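Local coordinates for protein putative oxidoreductase (Klebsiella pneumoniae subsp. pneumoniae MGH 78578, PDB 3E82) that probably acts as an NAD-dependent oxidoreductase of the Gfo/Idh/MocA family, although its substrate and reaction are not known, at residues N126-S131 with N316-V321; S131-I136 with A188-G193. One frame throughout, in Å; residues are numbered along the deposited sequence.

Contact 1: N126-S131 with N316-V321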
ATOM      1  N   ASN B 126     -15.258 -15.947 -10.360  1.00 19.15           N
ATOM      2  CA  ASN B 126     -14.856 -17.261  -9.892  1.00 19.16           C
ATOM      3  C   ASN B 126     -13.775 -17.318  -8.825  1.00 20.80           C
ATOM      4  O   ASN B 126     -13.233 -18.392  -8.570  1.00 20.58           O
ATOM      5  CB  ASN B 126     -14.387 -18.064 -11.107  1.00 19.85           C
ATOM      6  CG  ASN B 126     -13.086 -17.530 -11.688  1.00 21.11           C
ATOM      7  OD1 ASN B 126     -12.882 -16.317 -11.773  1.00 24.52           O
ATOM      8  ND2 ASN B 126     -12.206 -18.432 -12.094  1.00 21.71           N
ATOM      9  N   ARG B 127     -13.468 -16.198  -8.183  1.00 20.34           N
ATOM     10  CA  ARG B 127     -12.392 -16.212  -7.196  1.00 20.05           C
ATOM     11  C   ARG B 127     -12.849 -16.183  -5.737  1.00 20.11           C
ATOM     12  O   ARG B 127     -12.029 -16.045  -4.826  1.00 19.59           O
ATOM     13  CB  ARG B 127     -11.432 -15.046  -7.477  1.00 21.46           C
ATOM     14  CG  ARG B 127     -11.033 -14.885  -8.958  1.00 23.73           C
ATOM     15  CD  ARG B 127     -10.285 -16.100  -9.511  1.00 26.33           C
ATOM     16  NE  ARG B 127      -9.032 -16.346  -8.801  1.00 30.55           N
ATOM     17  CZ  ARG B 127      -7.884 -15.714  -9.043  1.00 34.62           C
ATOM     18  NH1 ARG B 127      -7.814 -14.794  -9.999  1.00 35.04           N
ATOM     19  NH2 ARG B 127      -6.809 -15.986  -8.312  1.00 33.23           N
ATOM     20  N   ARG B 128     -14.151 -16.339  -5.518  1.00 19.59           N
ATOM     21  CA  ARG B 128     -14.719 -16.325  -4.171  1.00 18.61           C
ATOM     22  C   ARG B 128     -14.465 -17.624  -3.415  1.00 19.12           C
ATOM     23  O   ARG B 128     -14.777 -17.731  -2.228  1.00 20.15           O
ATOM     24  CB  ARG B 128     -16.226 -16.080  -4.244  1.00 18.17           C
ATOM     25  CG  ARG B 128     -16.595 -14.781  -4.940  1.00 17.27           C
ATOM     26  CD  ARG B 128     -18.104 -14.599  -5.029  1.00 17.59           C
ATOM     27  NE  ARG B 128     -18.420 -13.289  -5.580  1.00 14.76           N
ATOM     28  CZ  ARG B 128     -19.618 -12.713  -5.530  1.00 17.83           C
ATOM     29  NH1 ARG B 128     -20.645 -13.330  -4.950  1.00 16.00           N
ATOM     30  NH2 ARG B 128     -19.786 -11.507  -6.062  1.00 14.57           N
ATOM     31  N   TRP B 129     -13.899 -18.611  -4.100  1.00 18.50           N
ATOM     32  CA  TRP B 129     -13.628 -19.896  -3.469  1.00 19.41           C
ATOM     33  C   TRP B 129     -12.154 -20.285  -3.508  1.00 19.90           C
ATOM     34  O   TRP B 129     -11.814 -21.460  -3.424  1.00 20.43           O
ATOM     35  CB  TRP B 129     -14.494 -20.962  -4.140  1.00 19.87           C
ATOM     36  CG  TRP B 129     -15.939 -20.604  -4.014  1.00 18.49           C
ATOM     37  CD1 TRP B 129     -16.762 -20.868  -2.953  1.00 19.28           C
ATOM     38  CD2 TRP B 129     -16.711 -19.827  -4.935  1.00 18.24           C
ATOM     39  NE1 TRP B 129     -17.998 -20.303  -3.160  1.00 18.03           N
ATOM     40  CE2 TRP B 129     -17.995 -19.656  -4.367  1.00 17.88           C
ATOM     41  CE3 TRP B 129     -16.442 -19.255  -6.184  1.00 17.56           C
ATOM     42  CZ2 TRP B 129     -19.009 -18.936  -5.007  1.00 17.04           C
ATOM     43  CZ3 TRP B 129     -17.456 -18.536  -6.822  1.00 17.95           C
ATOM     44  CH2 TRP B 129     -18.723 -18.384  -6.229  1.00 17.21           C
ATOM     45  N   ASP B 130     -11.291 -19.283  -3.644  1.00 20.21           N
ATOM     46  CA  ASP B 130      -9.849 -19.489  -3.677  1.00 20.06           C
ATOM     47  C   ASP B 130      -9.322 -19.796  -2.275  1.00 19.32           C
ATOM     48  O   ASP B 130      -9.811 -19.250  -1.286  1.00 18.87           O
ATOM     49  CB  ASP B 130      -9.154 -18.240  -4.223  1.00 18.11           C
ATOM     50  CG  ASP B 130      -9.272 -18.115  -5.736  1.00 20.74           C
ATOM     51  OD1 ASP B 130     -10.054 -18.879  -6.336  1.00 22.52           O
ATOM     52  OD2 ASP B 130      -8.584 -17.255  -6.320  1.00 20.17           O
ATOM     53  N   SER B 131      -8.320 -20.669  -2.204  1.00 19.03           N
ATOM     54  CA  SER B 131      -7.728 -21.061  -0.933  1.00 20.33           C
ATOM     55  C   SER B 131      -7.267 -19.847  -0.116  1.00 20.29           C
ATOM     56  O   SER B 131      -7.588 -19.743   1.069  1.00 21.12           O
ATOM     57  CB  SER B 131      -6.553 -22.027  -1.164  1.00 18.16           C
ATOM     58  OG  SER B 131      -5.528 -21.435  -1.947  1.00 18.39           O
ATOM     59  N   ASN B 316     -29.288 -16.915  -6.698  1.00 22.40           N
ATOM     60  CA  ASN B 316     -28.152 -16.778  -7.607  1.00 20.71           C
ATOM     61  C   ASN B 316     -26.920 -16.533  -6.729  1.00 20.66           C
ATOM     62  O   ASN B 316     -26.899 -15.594  -5.937  1.00 20.25           O
ATOM     63  CB  ASN B 316     -28.379 -15.557  -8.505  1.00 20.78           C
ATOM     64  CG  ASN B 316     -27.367 -15.446  -9.633  1.00 20.08           C
ATOM     65  OD1 ASN B 316     -26.275 -16.018  -9.576  1.00 18.30           O
ATOM     66  ND2 ASN B 316     -27.727 -14.679 -10.666  1.00 16.32           N
ATOM     67  N   PRO B 317     -25.880 -17.369  -6.850  1.00 20.87           N
ATOM     68  CA  PRO B 317     -24.696 -17.138  -6.012  1.00 20.70           C
ATOM     69  C   PRO B 317     -23.960 -15.847  -6.369  1.00 22.72           C
ATOM     70  O   PRO B 317     -23.266 -15.259  -5.532  1.00 20.78           O
ATOM     71  CB  PRO B 317     -23.847 -18.379  -6.266  1.00 21.45           C
ATOM     72  CG  PRO B 317     -24.167 -18.696  -7.710  1.00 19.59           C
ATOM     73  CD  PRO B 317     -25.678 -18.521  -7.747  1.00 19.97           C
ATOM     74  N   VAL B 318     -24.109 -15.404  -7.613  1.00 21.43           N
ATOM     75  CA  VAL B 318     -23.456 -14.185  -8.055  1.00 21.40           C
ATOM     76  C   VAL B 318     -24.438 -13.354  -8.864  1.00 21.01           C
ATOM     77  O   VAL B 318     -24.405 -13.363 -10.091  1.00 19.32           O
ATOM     78  CB  VAL B 318     -22.232 -14.493  -8.934  1.00 22.06           C
ATOM     79  CG1 VAL B 318     -21.522 -13.188  -9.321  1.00 20.87           C
ATOM     80  CG2 VAL B 318     -21.294 -15.445  -8.199  1.00 21.92           C
ATOM     81  N   PRO B 319     -25.349 -12.647  -8.183  1.00 21.32           N
ATOM     82  CA  PRO B 319     -26.328 -11.818  -8.894  1.00 19.46           C
ATOM     83  C   PRO B 319     -25.624 -10.737  -9.706  1.00 21.15           C
ATOM     84  O   PRO B 319     -24.579 -10.213  -9.303  1.00 20.52           O
ATOM     85  CB  PRO B 319     -27.192 -11.258  -7.772  1.00 19.53           C
ATOM     86  CG  PRO B 319     -26.255 -11.256  -6.586  1.00 21.96           C
ATOM     87  CD  PRO B 319     -25.549 -12.573  -6.727  1.00 19.27           C
ATOM     88  N   PRO B 320     -26.187 -10.394 -10.872  1.00 20.97           N
ATOM     89  CA  PRO B 320     -25.593  -9.375 -11.744  1.00 20.51           C
ATOM     90  C   PRO B 320     -25.295  -8.020 -11.105  1.00 20.25           C
ATOM     91  O   PRO B 320     -24.334  -7.349 -11.491  1.00 19.10           O
ATOM     92  CB  PRO B 320     -26.581  -9.290 -12.915  1.00 20.36           C
ATOM     93  CG  PRO B 320     -27.888  -9.771 -12.337  1.00 19.92           C
ATOM     94  CD  PRO B 320     -27.474 -10.886 -11.407  1.00 21.26           C
ATOM     95  N   VAL B 321     -26.104  -7.615 -10.133  1.00 19.35           N
ATOM     96  CA  VAL B 321     -25.875  -6.339  -9.467  1.00 19.30           C
ATOM     97  C   VAL B 321     -24.519  -6.313  -8.734  1.00 19.29           C
ATOM     98  O   VAL B 321     -23.926  -5.248  -8.540  1.00 16.99           O
ATOM     99  CB  VAL B 321     -27.012  -6.017  -8.469  1.00 19.11           C
ATOM    100  CG1 VAL B 321     -26.975  -6.974  -7.285  1.00 20.32           C
ATOM    101  CG2 VAL B 321     -26.902  -4.575  -8.019  1.00 20.94           C
TER

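Contact 2: S131-I136 with A188-G193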
ATOM      1  N   SER B 131      -8.320 -20.669  -2.204  1.00 19.03           N
ATOM      2  CA  SER B 131      -7.728 -21.061  -0.933  1.00 20.33           C
ATOM      3  C   SER B 131      -7.267 -19.847  -0.116  1.00 20.29           C
ATOM      4  O   SER B 131      -7.588 -19.743   1.069  1.00 21.12           O
ATOM      5  CB  SER B 131      -6.553 -22.027  -1.164  1.00 18.16           C
ATOM      6  OG  SER B 131      -5.528 -21.435  -1.947  1.00 18.39           O
ATOM      7  N   ASP B 132      -6.535 -18.925  -0.740  1.00 19.64           N
ATOM      8  CA  ASP B 132      -6.064 -17.743  -0.016  1.00 19.64           C
ATOM      9  C   ASP B 132      -7.209 -16.889   0.517  1.00 19.56           C
ATOM     10  O   ASP B 132      -7.211 -16.515   1.689  1.00 20.31           O
ATOM     11  CB  ASP B 132      -5.124 -16.885  -0.882  1.00 20.82           C
ATOM     12  CG  ASP B 132      -5.610 -16.723  -2.316  1.00 22.53           C
ATOM     13  OD1 ASP B 132      -6.835 -16.795  -2.567  1.00 20.83           O
ATOM     14  OD2 ASP B 132      -4.750 -16.503  -3.191  1.00 21.13           O
ATOM     15  N   TYR B 133      -8.183 -16.582  -0.334  1.00 18.58           N
ATOM     16  CA  TYR B 133      -9.326 -15.779   0.086  1.00 18.51           C
ATOM     17  C   TYR B 133     -10.142 -16.473   1.178  1.00 19.20           C
ATOM     18  O   TYR B 133     -10.462 -15.861   2.198  1.00 19.17           O
ATOM     19  CB  TYR B 133     -10.227 -15.477  -1.108  1.00 18.59           C
ATOM     20  CG  TYR B 133     -11.540 -14.817  -0.743  1.00 18.27           C
ATOM     21  CD1 TYR B 133     -11.580 -13.509  -0.264  1.00 16.86           C
ATOM     22  CD2 TYR B 133     -12.744 -15.497  -0.906  1.00 20.81           C
ATOM     23  CE1 TYR B 133     -12.797 -12.890   0.037  1.00 20.40           C
ATOM     24  CE2 TYR B 133     -13.965 -14.891  -0.611  1.00 19.70           C
ATOM     25  CZ  TYR B 133     -13.984 -13.591  -0.144  1.00 20.02           C
ATOM     26  OH  TYR B 133     -15.190 -12.979   0.106  1.00 20.60           O
ATOM     27  N   LEU B 134     -10.486 -17.742   0.968  1.00 19.75           N
ATOM     28  CA  LEU B 134     -11.258 -18.478   1.967  1.00 20.86           C
ATOM     29  C   LEU B 134     -10.521 -18.500   3.302  1.00 20.72           C
ATOM     30  O   LEU B 134     -11.138 -18.355   4.356  1.00 20.46           O
ATOM     31  CB  LEU B 134     -11.526 -19.915   1.507  1.00 22.30           C
ATOM     32  CG  LEU B 134     -12.559 -20.061   0.385  1.00 24.30           C
ATOM     33  CD1 LEU B 134     -12.702 -21.538   0.007  1.00 26.55           C
ATOM     34  CD2 LEU B 134     -13.894 -19.489   0.847  1.00 24.51           C
ATOM     35  N   GLY B 135      -9.205 -18.686   3.245  1.00 19.61           N
ATOM     36  CA  GLY B 135      -8.408 -18.707   4.459  1.00 20.61           C
ATOM     37  C   GLY B 135      -8.478 -17.379   5.197  1.00 20.16           C
ATOM     38  O   GLY B 135      -8.761 -17.341   6.390  1.00 19.62           O
ATOM     39  N   ILE B 136      -8.221 -16.287   4.481  1.00 19.82           N
ATOM     40  CA  ILE B 136      -8.269 -14.948   5.063  1.00 19.26           C
ATOM     41  C   ILE B 136      -9.647 -14.647   5.632  1.00 19.59           C
ATOM     42  O   ILE B 136      -9.773 -14.090   6.726  1.00 18.31           O
ATOM     43  CB  ILE B 136      -7.927 -13.866   4.010  1.00 20.76           C
ATOM     44  CG1 ILE B 136      -6.436 -13.932   3.664  1.00 21.55           C
ATOM     45  CG2 ILE B 136      -8.328 -12.488   4.518  1.00 19.16           C
ATOM     46  CD1 ILE B 136      -5.510 -13.869   4.871  1.00 18.95           C
ATOM     47  N   ALA B 188     -13.165  -8.032  -1.891  1.00 16.98           N
ATOM     48  CA  ALA B 188     -13.304  -6.968  -0.903  1.00 16.65           C
ATOM     49  C   ALA B 188     -14.772  -6.623  -0.639  1.00 17.38           C
ATOM     50  O   ALA B 188     -15.186  -6.482   0.514  1.00 16.09           O
ATOM     51  CB  ALA B 188     -12.546  -5.719  -1.366  1.00 17.47           C
ATOM     52  N   LEU B 189     -15.561  -6.486  -1.701  1.00 16.55           N
ATOM     53  CA  LEU B 189     -16.972  -6.148  -1.548  1.00 15.40           C
ATOM     54  C   LEU B 189     -17.716  -7.258  -0.809  1.00 15.56           C
ATOM     55  O   LEU B 189     -18.565  -6.994   0.037  1.00 16.01           O
ATOM     56  CB  LEU B 189     -17.610  -5.904  -2.925  1.00 16.55           C
ATOM     57  CG  LEU B 189     -16.983  -4.776  -3.749  1.00 18.99           C
ATOM     58  CD1 LEU B 189     -17.713  -4.617  -5.082  1.00 18.33           C
ATOM     59  CD2 LEU B 189     -17.034  -3.487  -2.948  1.00 19.09           C
ATOM     60  N   GLN B 190     -17.389  -8.505  -1.134  1.00 16.37           N
ATOM     61  CA  GLN B 190     -18.021  -9.648  -0.481  1.00 18.07           C
ATOM     62  C   GLN B 190     -17.750  -9.604   1.026  1.00 18.71           C
ATOM     63  O   GLN B 190     -18.629  -9.890   1.841  1.00 17.75           O
ATOM     64  CB  GLN B 190     -17.483 -10.958  -1.069  1.00 16.08           C
ATOM     65  CG  GLN B 190     -18.084 -11.353  -2.417  1.00 17.16           C
ATOM     66  CD  GLN B 190     -19.536 -11.816  -2.304  1.00 18.97           C
ATOM     67  OE1 GLN B 190     -20.474 -11.052  -2.550  1.00 21.37           O
ATOM     68  NE2 GLN B 190     -19.721 -13.070  -1.914  1.00 18.10           N
ATOM     69  N   LEU B 191     -16.524  -9.240   1.390  1.00 17.69           N
ATOM     70  CA  LEU B 191     -16.141  -9.161   2.798  1.00 17.91           C
ATOM     71  C   LEU B 191     -16.689  -7.944   3.529  1.00 18.29           C
ATOM     72  O   LEU B 191     -17.172  -8.057   4.653  1.00 20.62           O
ATOM     73  CB  LEU B 191     -14.606  -9.131   2.939  1.00 16.60           C
ATOM     74  CG  LEU B 191     -13.831 -10.427   2.681  1.00 15.84           C
ATOM     75  CD1 LEU B 191     -12.337 -10.175   2.805  1.00 16.38           C
ATOM     76  CD2 LEU B 191     -14.280 -11.484   3.678  1.00 15.63           C
ATOM     77  N   PHE B 192     -16.634  -6.784   2.885  1.00 17.37           N
ATOM     78  CA  PHE B 192     -17.029  -5.550   3.550  1.00 18.50           C
ATOM     79  C   PHE B 192     -18.190  -4.733   3.004  1.00 19.65           C
ATOM     80  O   PHE B 192     -18.537  -3.705   3.592  1.00 19.19           O
ATOM     81  CB  PHE B 192     -15.799  -4.639   3.612  1.00 17.88           C
ATOM     82  CG  PHE B 192     -14.550  -5.339   4.065  1.00 19.70           C
ATOM     83  CD1 PHE B 192     -14.434  -5.803   5.377  1.00 17.21           C
ATOM     84  CD2 PHE B 192     -13.483  -5.534   3.183  1.00 18.07           C
ATOM     85  CE1 PHE B 192     -13.274  -6.452   5.806  1.00 19.13           C
ATOM     86  CE2 PHE B 192     -12.318  -6.185   3.603  1.00 15.86           C
ATOM     87  CZ  PHE B 192     -12.212  -6.644   4.914  1.00 18.17           C
ATOM     88  N   GLY B 193     -18.791  -5.154   1.899  1.00 18.78           N
ATOM     89  CA  GLY B 193     -19.864  -4.348   1.343  1.00 18.04           C
ATOM     90  C   GLY B 193     -19.247  -3.214   0.532  1.00 19.21           C
ATOM     91  O   GLY B 193     -18.044  -3.235   0.250  1.00 18.34           O
TER
HETATM   92  O   HOH W   1     -17.248 -14.375  -0.675  1.00 33.74           O

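Contact 1: N126-S131 with N316-V321
Arg128 and Trp129 occupy the middle of a type I beta turn from Arg127 to Asp130 and face Pro317 and Val318, an irregular piece of chain just ahead of helix 320-339. The side chain of Arg128 does most of the reaching. With CG anti to the carbonyl carbon (chi1 -58°) and the chain extended from CG to NE, its guanidinium lies across Val318. One face of that group takes the methyl CG2 of Val318, set toward the rim, with NH1 and CG2 3.9 Å apart; the other methyl, CG1, lies 4.1 Å from NH2. Arg128 NH1 also comes within 3.3 Å of Pro317 O, but the angle is too poor for a hydrogen bond. The firm polar partners of the guanidinium are two carboxylates, Asp186 at NE and Glu322 at NH2, which together probably fix its rotation and balance its charge. Trp129 meets the same Val318 methyl with the edge of its indole, CH2 to CG2 4.4 Å, while one indole face lies over Arg128 CB. Helix 300-310 adds Leu305, which touches both Trp129 and Pro317. Each segment also has an internal brace: Arg127 NE bonds Asp130 OD2 on its syn lone pair (2.7 Å), as part of a salt bridge across the turn, and Asn316 OD1 accepts from Val318 N (3.0 Å), closing an Asx turn. Asn316 ND2 bonds Leu121 O and Val318 O bonds Ser122 OG, placing segment 316-321 beside the last Rossmann strand, which segment 126-131 leaves: a domain junction of the Gfo/Idh/MocA fold.

Contact 2: S131-I136 with A188-G193
Tyr133 bridges helix 131-142 and helix 176-192, reaching Gln190 and Leu191 across a CA-to-CA separation that is smallest, at 9.7 Å, between Tyr133 and Ala188. At the start of the first helix, Ser131 and Asp132 are engaged with other parts of the chain: Ser131 N and OG bond Asp256 and Asp276, and Asp132 OD2 accepts from the backbone N of Asp256. Asp132 OD1 takes the N-H of Tyr133 at 2.6 Å, on the anti side of the carboxylate. Tyr133 then turns across the gap, its CG set anti to the backbone N (chi1 172°) so that the phenol extends toward the second helix. There CE1 lies 3.8 Å from Leu191 CG, the ring and the leucine chain running antiparallel alongside each other and the ring meeting the leucine obliquely. The hydroxyl, which also has a weak hydrogen bond with Arg137 NH1, goes further, to within 3.3 Å of Gln190 CB, and the two side chains cross at about a right angle. A water in the plane of the ring, at its edge, lies 2.6 Å from Tyr133 OH and accepts from Gln190 NE2 at 3.1 Å. The glutamine chain is bent at chi2 (-71°), which brings its amide round to this water. Ile136 comes last, its side chain packing on Phe241, Val243 and Val250 of the mixed sheet. With no direct hydrogen bond between the segments, the join rests on the ring against Leu191 and on one water linking hydroxyl to amide, probably a less rigid tie than a direct bond.

Leaving strand 121-123, the last of the parallel Rossmann sheet, the chain enters segment 126-131 and passes straight into helix 131-142, so contacts 1 and 2 share Ser131. Contact 2 closes first, when helix 176-192 returns beside helix 131-142 after strand 148-156. Contact 1 closes much later, just before helix 320-339, and its long loop encloses the shorter one completely; the two are nested, not crossed. Their centres are about 11 Å apart and they touch, with Arg128 packed on Gln190. Contact 2 thus joins two helices of the C-terminal part, whereas contact 1 ties the domain-linking loop to the approach to helix 320-339.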